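Long-range contacts in tRNA modification GTPase MnmE (Chlorobium tepidum, PDB 3GEE), which binds and hydrolyses GTP and probably takes part in adding a carboxymethylaminomethyl group to the wobble uridine U34 of certain tRNAs: residues 346-351 with 370-375; 234-239 with 313-318; 274-279 with 387-392. All coordinates share one frame; numbering follows the deposited sequence.

Contact 1: 346-351 with 370-375; sequences FLTVAN and TGTEVI. With GDP (guanosine-5'-diphosphate), chain B.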
loop_
_atom_site.group_PDB
_atom_site.type_symbol
_atom_site.label_atom_id
_atom_site.label_comp_id
_atom_site.label_asym_id
_atom_site.label_seq_id
_atom_site.Cartn_x
_atom_site.Cartn_y
_atom_site.Cartn_z
ATOM N N PHE A 346 37.843 -9.718 8.946
ATOM C CA PHE A 346 37.920 -11.060 8.395
ATOM C C PHE A 346 37.407 -12.096 9.378
ATOM O O PHE A 346 37.590 -11.969 10.588
ATOM C CB PHE A 346 39.337 -11.398 7.947
ATOM C CG PHE A 346 39.373 -12.311 6.769
ATOM C CD1 PHE A 346 39.254 -13.687 6.932
ATOM C CD2 PHE A 346 39.486 -11.797 5.487
ATOM C CE1 PHE A 346 39.265 -14.534 5.841
ATOM C CE2 PHE A 346 39.503 -12.636 4.387
ATOM C CZ PHE A 346 39.391 -14.008 4.563
ATOM N N LEU A 347 36.759 -13.124 8.841
ATOM C CA LEU A 347 36.119 -14.141 9.651
ATOM C C LEU A 347 36.069 -15.433 8.846
ATOM O O LEU A 347 35.381 -15.505 7.823
ATOM C CB LEU A 347 34.708 -13.672 10.023
ATOM C CG LEU A 347 34.154 -13.854 11.438
ATOM C CD1 LEU A 347 33.763 -15.299 11.693
ATOM C CD2 LEU A 347 35.132 -13.339 12.503
ATOM N N THR A 348 36.816 -16.442 9.298
ATOM C CA THR A 348 36.891 -17.724 8.593
ATOM C C THR A 348 35.793 -18.655 9.074
ATOM O O THR A 348 35.718 -18.992 10.258
ATOM C CB THR A 348 38.266 -18.401 8.757
ATOM O OG1 THR A 348 39.289 -17.494 8.338
ATOM C CG2 THR A 348 38.355 -19.677 7.915
ATOM N N VAL A 349 34.947 -19.061 8.138
ATOM C CA VAL A 349 33.787 -19.872 8.453
ATOM C C VAL A 349 33.969 -21.283 7.902
ATOM O O VAL A 349 33.825 -21.527 6.698
ATOM C CB VAL A 349 32.493 -19.236 7.906
ATOM C CG1 VAL A 349 31.285 -19.922 8.497
ATOM C CG2 VAL A 349 32.454 -17.746 8.220
ATOM N N ALA A 350 34.304 -22.201 8.803
ATOM C CA ALA A 350 34.512 -23.598 8.453
ATOM C C ALA A 350 33.170 -24.315 8.390
ATOM O O ALA A 350 32.531 -24.546 9.418
ATOM C CB ALA A 350 35.441 -24.260 9.461
ATOM N N ASN A 351 32.743 -24.652 7.174
ATOM C CA ASN A 351 31.427 -25.248 6.944
ATOM C C ASN A 351 31.443 -26.780 6.955
ATOM O O ASN A 351 32.507 -27.401 6.898
ATOM C CB ASN A 351 30.834 -24.726 5.630
ATOM C CG ASN A 351 29.331 -24.932 5.539
ATOM O OD1 ASN A 351 28.637 -25.022 6.554
ATOM N ND2 ASN A 351 28.819 -25.008 4.316
ATOM N N THR A 370 46.428 -19.409 9.067
ATOM C CA THR A 370 45.934 -18.201 8.401
ATOM C C THR A 370 46.002 -16.959 9.282
ATOM O O THR A 370 45.996 -15.829 8.783
ATOM C CB THR A 370 44.488 -18.373 7.976
ATOM O OG1 THR A 370 43.691 -18.591 9.142
ATOM C CG2 THR A 370 44.342 -19.555 7.035
ATOM N N GLY A 371 46.056 -17.179 10.594
ATOM C CA GLY A 371 46.085 -16.095 11.565
ATOM C C GLY A 371 44.754 -15.372 11.661
ATOM O O GLY A 371 44.681 -14.275 12.215
ATOM N N THR A 372 43.708 -15.981 11.112
ATOM C CA THR A 372 42.362 -15.435 11.188
ATOM C C THR A 372 41.608 -16.123 12.323
ATOM O O THR A 372 42.120 -17.073 12.922
ATOM C CB THR A 372 41.591 -15.673 9.881
ATOM O OG1 THR A 372 41.315 -17.073 9.737
ATOM C CG2 THR A 372 42.388 -15.178 8.679
ATOM N N GLU A 373 40.401 -15.640 12.617
ATOM C CA GLU A 373 39.517 -16.328 13.545
ATOM C C GLU A 373 38.578 -17.281 12.817
ATOM O O GLU A 373 37.946 -16.915 11.818
ATOM C CB GLU A 373 38.725 -15.343 14.399
ATOM C CG GLU A 373 39.258 -15.206 15.818
ATOM C CD GLU A 373 38.168 -14.872 16.825
ATOM O OE1 GLU A 373 37.330 -13.995 16.525
ATOM O OE2 GLU A 373 38.153 -15.485 17.917
ATOM N N VAL A 374 38.486 -18.504 13.337
ATOM C CA VAL A 374 37.714 -19.571 12.700
ATOM C C VAL A 374 36.472 -19.926 13.515
ATOM O O VAL A 374 36.515 -19.967 14.748
ATOM C CB VAL A 374 38.589 -20.833 12.462
ATOM C CG1 VAL A 374 37.781 -21.955 11.831
ATOM C CG2 VAL A 374 39.777 -20.497 11.580
ATOM N N ILE A 375 35.366 -20.166 12.812
ATOM C CA ILE A 375 34.127 -20.621 13.436
ATOM C C ILE A 375 33.570 -21.853 12.724
ATOM O O ILE A 375 33.445 -21.873 11.496
ATOM C CB ILE A 375 33.067 -19.495 13.504
ATOM C CG1 ILE A 375 33.482 -18.462 14.552
ATOM C CG2 ILE A 375 31.685 -20.054 13.857
ATOM C CD1 ILE A 375 32.767 -17.148 14.443
HETATM P PB GDP B . 27.996 -22.826 -3.228
HETATM O O1B GDP B . 27.151 -21.591 -3.038
HETATM O O2B GDP B . 29.460 -22.462 -3.225
HETATM O O3B GDP B . 27.634 -23.489 -4.535
HETATM O O3A GDP B . 27.717 -23.849 -2.025
HETATM P PA GDP B . 26.238 -24.425 -1.769
HETATM O O1A GDP B . 25.563 -23.652 -0.669
HETATM O O2A GDP B . 25.416 -24.387 -3.037
HETATM O "O5'" GDP B . 26.503 -25.937 -1.291
HETATM C "C5'" GDP B . 26.920 -26.923 -2.233
HETATM C "C4'" GDP B . 26.508 -28.298 -1.730
HETATM O "O4'" GDP B . 27.072 -28.531 -0.435
HETATM C "C3'" GDP B . 24.998 -28.408 -1.599
HETATM O "O3'" GDP B . 24.491 -29.312 -2.587
HETATM C "C2'" GDP B . 24.734 -28.883 -0.176
HETATM O "O2'" GDP B . 23.997 -30.111 -0.148
HETATM C "C1'" GDP B . 26.103 -29.084 0.460
HETATM N N9 GDP B . 26.176 -28.409 1.780
HETATM C C8 GDP B . 26.226 -27.078 1.981
HETATM N N7 GDP B . 26.290 -26.783 3.304
HETATM C C5 GDP B . 26.285 -27.945 3.979
HETATM C C6 GDP B . 26.338 -28.352 5.407
HETATM O O6 GDP B . 26.399 -27.504 6.324
HETATM N N1 GDP B . 26.309 -29.664 5.687
HETATM C C2 GDP B . 26.240 -30.608 4.726
HETATM N N2 GDP B . 26.218 -31.909 5.104
HETATM N N3 GDP B . 26.193 -30.305 3.398
HETATM C C4 GDP B . 26.211 -29.016 2.971
#
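T348 and V349 pair in parallel with V374 and I375, the CA of T348 lying 4.6 Å from the CA of V374. T348 turns both of its peptide groups to this neighbour: its N gives to E373 O at 2.8 Å and its O takes I375 N, while A350 N gives to I375 O one rung further on. A CA-H...O contact between V374 CA and T348 O, 3.2 Å, adds to the ladder. Ahead of it, T370 OG1 accepts T372 N in an ST turn, and G371 leaves helix 360-370 with positive phi. Strand 345-351, helix 360-370 and strand 374-376 form the beta-alpha-beta unit at one border of the G-domain sheet. T348 and V374 face this helix. With CG1 anti to the backbone N (chi1 179°), V374 spreads its two methyls: CG2 comes to 3.8 Å from T348 CB and CG1 reaches A350 CB. On the other face, which helix 385-392 covers, the end of L347 bends back, although its CB points away, until CD1 meets CD1 of I375. T372 CG2 comes obliquely to F346 CD1, at 3.9 Å. N351 opens the NKxD guanine-recognition motif that D354 completes; its ND2 lies 3.3 Å from N7 of GDP and bonds to A244 O, and its OD1 takes A379 N. A leucine in its place would probably leave A244 O and A379 N without these mates and set an apolar branch against the guanine N7.

Contact 2: 234-239 with 313-318; sequences VSTVIA and ADLILY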
loop_
_atom_site.group_PDB
_atom_site.type_symbol
_atom_site.label_atom_id
_atom_site.label_comp_id
_atom_site.label_asym_id
_atom_site.label_seq_id
_atom_site.Cartn_x
_atom_site.Cartn_y
_atom_site.Cartn_z
ATOM N N VAL A 234 25.893 -2.862 7.358
ATOM C CA VAL A 234 27.225 -3.446 7.261
ATOM C C VAL A 234 27.296 -4.312 6.008
ATOM O O VAL A 234 26.657 -5.364 5.934
ATOM C CB VAL A 234 27.560 -4.290 8.519
ATOM C CG1 VAL A 234 28.879 -5.034 8.351
ATOM C CG2 VAL A 234 27.599 -3.414 9.761
ATOM N N SER A 235 28.057 -3.852 5.020
ATOM C CA SER A 235 28.233 -4.598 3.778
ATOM C C SER A 235 29.154 -5.784 4.021
ATOM O O SER A 235 30.275 -5.624 4.507
ATOM C CB SER A 235 28.795 -3.702 2.677
ATOM O OG SER A 235 30.054 -3.184 3.051
ATOM N N THR A 236 28.665 -6.975 3.701
ATOM C CA THR A 236 29.402 -8.200 3.976
ATOM C C THR A 236 29.522 -9.066 2.725
ATOM O O THR A 236 28.532 -9.321 2.032
ATOM C CB THR A 236 28.758 -9.019 5.126
ATOM O OG1 THR A 236 27.459 -9.466 4.730
ATOM C CG2 THR A 236 28.613 -8.176 6.379
ATOM N N VAL A 237 30.744 -9.504 2.438
ATOM C CA VAL A 237 30.992 -10.412 1.322
ATOM C C VAL A 237 31.114 -11.841 1.841
ATOM O O VAL A 237 31.754 -12.088 2.865
ATOM C CB VAL A 237 32.261 -10.023 0.521
ATOM C CG1 VAL A 237 32.538 -11.038 -0.580
ATOM C CG2 VAL A 237 32.109 -8.634 -0.080
ATOM N N ILE A 238 30.476 -12.770 1.136
ATOM C CA ILE A 238 30.622 -14.189 1.424
ATOM C C ILE A 238 31.471 -14.818 0.320
ATOM O O ILE A 238 31.017 -14.984 -0.817
ATOM C CB ILE A 238 29.255 -14.898 1.566
ATOM C CG1 ILE A 238 28.396 -14.189 2.619
ATOM C CG2 ILE A 238 29.448 -16.360 1.945
ATOM C CD1 ILE A 238 26.904 -14.385 2.438
ATOM N N ALA A 239 32.715 -15.140 0.671
ATOM C CA ALA A 239 33.692 -15.680 -0.273
ATOM C C ALA A 239 33.960 -17.168 -0.043
ATOM O O ALA A 239 33.538 -17.744 0.965
ATOM C CB ALA A 239 34.991 -14.885 -0.199
ATOM N N ALA A 313 34.060 -3.181 1.769
ATOM C CA ALA A 313 33.276 -4.264 2.350
ATOM C C ALA A 313 33.670 -4.335 3.817
ATOM O O ALA A 313 34.844 -4.506 4.136
ATOM C CB ALA A 313 33.569 -5.581 1.647
ATOM N N ASP A 314 32.695 -4.182 4.705
ATOM C CA ASP A 314 32.970 -4.075 6.138
ATOM C C ASP A 314 33.396 -5.400 6.757
ATOM O O ASP A 314 34.262 -5.433 7.632
ATOM C CB ASP A 314 31.750 -3.530 6.883
ATOM C CG ASP A 314 31.233 -2.237 6.295
ATOM O OD1 ASP A 314 32.023 -1.275 6.171
ATOM O OD2 ASP A 314 30.032 -2.180 5.960
ATOM N N LEU A 315 32.778 -6.485 6.297
ATOM C CA LEU A 315 32.989 -7.803 6.876
ATOM C C LEU A 315 33.077 -8.861 5.789
ATOM O O LEU A 315 32.175 -8.994 4.965
ATOM C CB LEU A 315 31.860 -8.130 7.861
ATOM C CG LEU A 315 31.658 -9.536 8.432
ATOM C CD1 LEU A 315 32.858 -9.980 9.251
ATOM C CD2 LEU A 315 30.398 -9.584 9.280
ATOM N N ILE A 316 34.180 -9.603 5.783
ATOM C CA ILE A 316 34.341 -10.723 4.865
ATOM C C ILE A 316 34.193 -12.030 5.629
ATOM O O ILE A 316 34.856 -12.243 6.647
ATOM C CB ILE A 316 35.697 -10.694 4.117
ATOM C CG1 ILE A 316 35.903 -9.344 3.425
ATOM C CG2 ILE A 316 35.758 -11.830 3.104
ATOM C CD1 ILE A 316 37.292 -9.130 2.856
ATOM N N LEU A 317 33.293 -12.885 5.148
ATOM C CA LEU A 317 33.175 -14.241 5.654
ATOM C C LEU A 317 33.731 -15.185 4.602
ATOM O O LEU A 317 33.151 -15.323 3.521
ATOM C CB LEU A 317 31.717 -14.607 5.963
ATOM C CG LEU A 317 30.862 -13.823 6.967
ATOM C CD1 LEU A 317 29.488 -14.465 7.067
ATOM C CD2 LEU A 317 31.496 -13.729 8.348
ATOM N N TYR A 318 34.867 -15.811 4.905
ATOM C CA TYR A 318 35.406 -16.846 4.031
ATOM C C TYR A 318 34.886 -18.216 4.443
ATOM O O TYR A 318 35.167 -18.698 5.542
ATOM C CB TYR A 318 36.938 -16.842 3.978
ATOM C CG TYR A 318 37.458 -17.593 2.770
ATOM C CD1 TYR A 318 37.828 -16.915 1.612
ATOM C CD2 TYR A 318 37.539 -18.986 2.770
ATOM C CE1 TYR A 318 38.284 -17.601 0.489
ATOM C CE2 TYR A 318 37.990 -19.682 1.656
ATOM C CZ TYR A 318 38.364 -18.985 0.518
ATOM O OH TYR A 318 38.811 -19.672 -0.590
#
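D314 reaches back to the start of strand 234-239, where its OD2 accepts S235 N at 2.8 Å, on the anti side of the carboxylate and 19° out of its plane. A chi1 of -53° sets the carboxylate opposite the aspartate's own carbonyl carbon and beside its backbone N. That N gives to S235 OG at 3.3 Å and, weakly, to S235 O, so serine and aspartate grip each other's backbone. The parallel ladder runs from T236 with L315 to A239 with Y318. T236 CG2 lies alongside L315, 3.6 Å from its CB, both side chains pointing the same way. On the other face V237 CG2 packs on A313 CB at 3.8 Å. Y318, its CG anti to the backbone N (chi1 -162°), lays its ring beside A239, whose CB meets CD1 and whose carbonyl carbon sits over one face toward the rim.

Strand 234-239 leads into the P-loop, whose K246 lies close to I238. The pair runs through the middle of the G-domain sheet, between strands 281-286 and 345-351. Helix 331-340 packs on A239 and Y318, L388 and M392 of helix 385-392 reach L317 on the opposite face, and D314 OD1 forms a salt bridge with R228 of helix 203-232.

Contact 3: 274-279 with 387-392; sequences ECFIHD and TLKQHM
The imidazole of H278 lies over the root of K389: CB of the lysine stands 4.0 Å from the ring centroid and 17° off the ring normal, a CH-pi contact made near the CE1 and ND1 side. The opposite face is backed by CG of D279, the next residue, so the ring is held between an aliphatic carbon and a carboxylate. With CG anti to the backbone N (chi1 164°), H278 stretches out toward the helix. Its NE2 comes to 3.3 Å from K389 O, but the angle is too poor for a hydrogen bond. The D279 carboxylate would probably favour a protonated ring, whereas the K389 ammonium, with NZ 5.6 Å from H278 ND1, would oppose it.

Two residues earlier on the same side of the strand, F276 meets the helix through carbon alone. K389, extended beyond CG, carries its CE obliquely to F276 CE2 at 3.8 Å. M392 crosses F276 at about a right angle, its chain bent at chi3 (-72°) to bring the CE methyl to the edge of the ring near its plane, 3.6 Å from CZ. F276 is enclosed further by L254 and by F283 of the neighbouring strand, whose ring meets its own. No hydrogen bond joins the two segments.

The helix runs almost square to the strand, and their axes pass 10.1 Å apart, a gap bridged by side chains rather than backbone. The strand is one of the two outermost in the G-domain sheet, in antiparallel pairing with strand 281-286, while L388 and M392 of the helix lie on central strand 315-321. Helix 385-392 thus reaches one edge strand through K389 and M392; following the opposite edge strand, 374-376, and packing on one face of the sheet, it takes the place of the last helix of a Ras-like G domain.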
loop_
_atom_site.group_PDB
_atom_site.type_symbol
_atom_site.label_atom_id
_atom_site.label_comp_id
_atom_site.label_asym_id
_atom_site.label_seq_id
_atom_site.Cartn_x
_atom_site.Cartn_y
_atom_site.Cartn_z
ATOM N N GLU A 274 20.932 -9.294 -0.999
ATOM C CA GLU A 274 19.991 -9.616 0.074
ATOM C C GLU A 274 20.551 -9.213 1.433
ATOM O O GLU A 274 21.771 -9.139 1.612
ATOM C CB GLU A 274 19.651 -11.110 0.059
ATOM C CG GLU A 274 18.566 -11.496 -0.940
ATOM C CD GLU A 274 17.174 -11.061 -0.502
ATOM O OE1 GLU A 274 16.313 -10.830 -1.380
ATOM O OE2 GLU A 274 16.937 -10.949 0.722
ATOM N N CYS A 275 19.656 -8.948 2.384
ATOM C CA CYS A 275 20.065 -8.528 3.727
ATOM C C CYS A 275 19.129 -8.966 4.853
ATOM O O CYS A 275 17.930 -9.158 4.645
ATOM C CB CYS A 275 20.307 -7.013 3.790
ATOM S SG CYS A 275 19.199 -6.007 2.808
ATOM N N PHE A 276 19.707 -9.116 6.044
ATOM C CA PHE A 276 18.981 -9.527 7.240
ATOM C C PHE A 276 19.389 -8.669 8.439
ATOM O O PHE A 276 20.410 -7.979 8.400
ATOM C CB PHE A 276 19.225 -11.017 7.526
ATOM C CG PHE A 276 20.533 -11.305 8.220
ATOM C CD1 PHE A 276 21.745 -11.168 7.551
ATOM C CD2 PHE A 276 20.546 -11.730 9.547
ATOM C CE1 PHE A 276 22.947 -11.435 8.194
ATOM C CE2 PHE A 276 21.744 -12.003 10.198
ATOM C CZ PHE A 276 22.946 -11.854 9.522
ATOM N N ILE A 277 18.592 -8.723 9.502
ATOM C CA ILE A 277 18.830 -7.907 10.692
ATOM C C ILE A 277 19.244 -8.764 11.889
ATOM O O ILE A 277 18.742 -9.870 12.077
ATOM C CB ILE A 277 17.589 -7.033 11.047
ATOM C CG1 ILE A 277 17.095 -6.275 9.808
ATOM C CG2 ILE A 277 17.914 -6.040 12.165
ATOM C CD1 ILE A 277 15.705 -5.679 9.942
ATOM N N HIS A 278 20.173 -8.237 12.683
ATOM C CA HIS A 278 20.616 -8.864 13.925
ATOM C C HIS A 278 21.190 -7.784 14.836
ATOM O O HIS A 278 21.995 -6.960 14.394
ATOM C CB HIS A 278 21.660 -9.954 13.636
ATOM C CG HIS A 278 22.445 -10.388 14.839
ATOM N ND1 HIS A 278 21.991 -11.348 15.717
ATOM C CD2 HIS A 278 23.659 -10.001 15.298
ATOM C CE1 HIS A 278 22.890 -11.529 16.671
ATOM N NE2 HIS A 278 23.910 -10.722 16.440
ATOM N N ASP A 279 20.776 -7.795 16.105
ATOM C CA ASP A 279 21.194 -6.789 17.095
ATOM C C ASP A 279 20.979 -5.348 16.613
ATOM O O ASP A 279 21.882 -4.508 16.718
ATOM C CB ASP A 279 22.657 -7.002 17.529
ATOM C CG ASP A 279 22.802 -8.004 18.670
ATOM O OD1 ASP A 279 23.957 -8.320 19.031
ATOM O OD2 ASP A 279 21.775 -8.472 19.210
ATOM N N THR A 387 26.585 -18.439 17.179
ATOM C CA THR A 387 27.952 -18.009 17.462
ATOM C C THR A 387 28.514 -17.176 16.310
ATOM O O THR A 387 29.242 -16.210 16.542
ATOM C CB THR A 387 28.883 -19.208 17.750
ATOM O OG1 THR A 387 28.199 -20.167 18.568
ATOM C CG2 THR A 387 30.143 -18.751 18.467
ATOM N N LEU A 388 28.173 -17.548 15.076
ATOM C CA LEU A 388 28.575 -16.774 13.897
ATOM C C LEU A 388 27.920 -15.399 13.894
ATOM O O LEU A 388 28.587 -14.397 13.646
ATOM C CB LEU A 388 28.253 -17.518 12.595
ATOM C CG LEU A 388 28.347 -16.745 11.267
ATOM C CD1 LEU A 388 29.762 -16.252 10.975
ATOM C CD2 LEU A 388 27.833 -17.588 10.112
ATOM N N LYS A 389 26.618 -15.362 14.174
ATOM C CA LYS A 389 25.879 -14.104 14.237
ATOM C C LYS A 389 26.445 -13.156 15.295
ATOM O O LYS A 389 26.579 -11.956 15.043
ATOM C CB LYS A 389 24.383 -14.348 14.462
ATOM C CG LYS A 389 23.612 -14.699 13.194
ATOM C CD LYS A 389 22.132 -14.911 13.483
ATOM C CE LYS A 389 21.354 -15.217 12.210
ATOM N NZ LYS A 389 19.887 -15.331 12.454
ATOM N N GLN A 390 26.796 -13.702 16.460
ATOM C CA GLN A 390 27.340 -12.899 17.557
ATOM C C GLN A 390 28.685 -12.279 17.193
ATOM O O GLN A 390 28.979 -11.149 17.585
ATOM C CB GLN A 390 27.469 -13.727 18.838
ATOM C CG GLN A 390 27.382 -12.889 20.112
ATOM C CD GLN A 390 27.850 -13.634 21.349
ATOM O OE1 GLN A 390 29.012 -14.030 21.449
ATOM N NE2 GLN A 390 26.948 -13.815 22.307
ATOM N N HIS A 391 29.490 -13.026 16.439
ATOM C CA HIS A 391 30.770 -12.537 15.930
ATOM C C HIS A 391 30.583 -11.454 14.878
ATOM O O HIS A 391 31.449 -10.596 14.705
ATOM C CB HIS A 391 31.589 -13.683 15.344
ATOM C CG HIS A 391 32.483 -14.358 16.337
ATOM N ND1 HIS A 391 33.852 -14.216 16.320
ATOM C CD2 HIS A 391 32.203 -15.184 17.374
ATOM C CE1 HIS A 391 34.379 -14.923 17.303
ATOM N NE2 HIS A 391 33.399 -15.521 17.957
ATOM N N MET A 392 29.457 -11.503 14.174
ATOM C CA MET A 392 29.140 -10.491 13.174
ATOM C C MET A 392 28.716 -9.184 13.839
ATOM O O MET A 392 29.144 -8.106 13.425
ATOM C CB MET A 392 28.066 -10.995 12.211
ATOM C CG MET A 392 28.516 -12.184 11.384
ATOM S SD MET A 392 27.431 -12.554 10.002
ATOM C CE MET A 392 25.997 -13.221 10.826
#

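All three contacts involve one G-domain sheet. Contacts 1 and 2 are buried strand pairings, joined directly because strands 315-321 and 345-351 are neighbours: the backbone of L347 and V349 probably hydrogen-bonds to that of Y318. Contact 3 is only partly buried and brings a helix against the outermost strand at the far border from 374-376. Helix 385-392 ties it to the others, with L388 and M392 packing on L315 and L317 of contact 2 and H391 touching I375 of contact 1. Backbone hydrogen bonds dominate both pairings, contact 2 adding a carboxylate and contact 1 a nucleotide-facing amide, whereas contact 3 relies on carbon-to-ring packing away from the annotated sites.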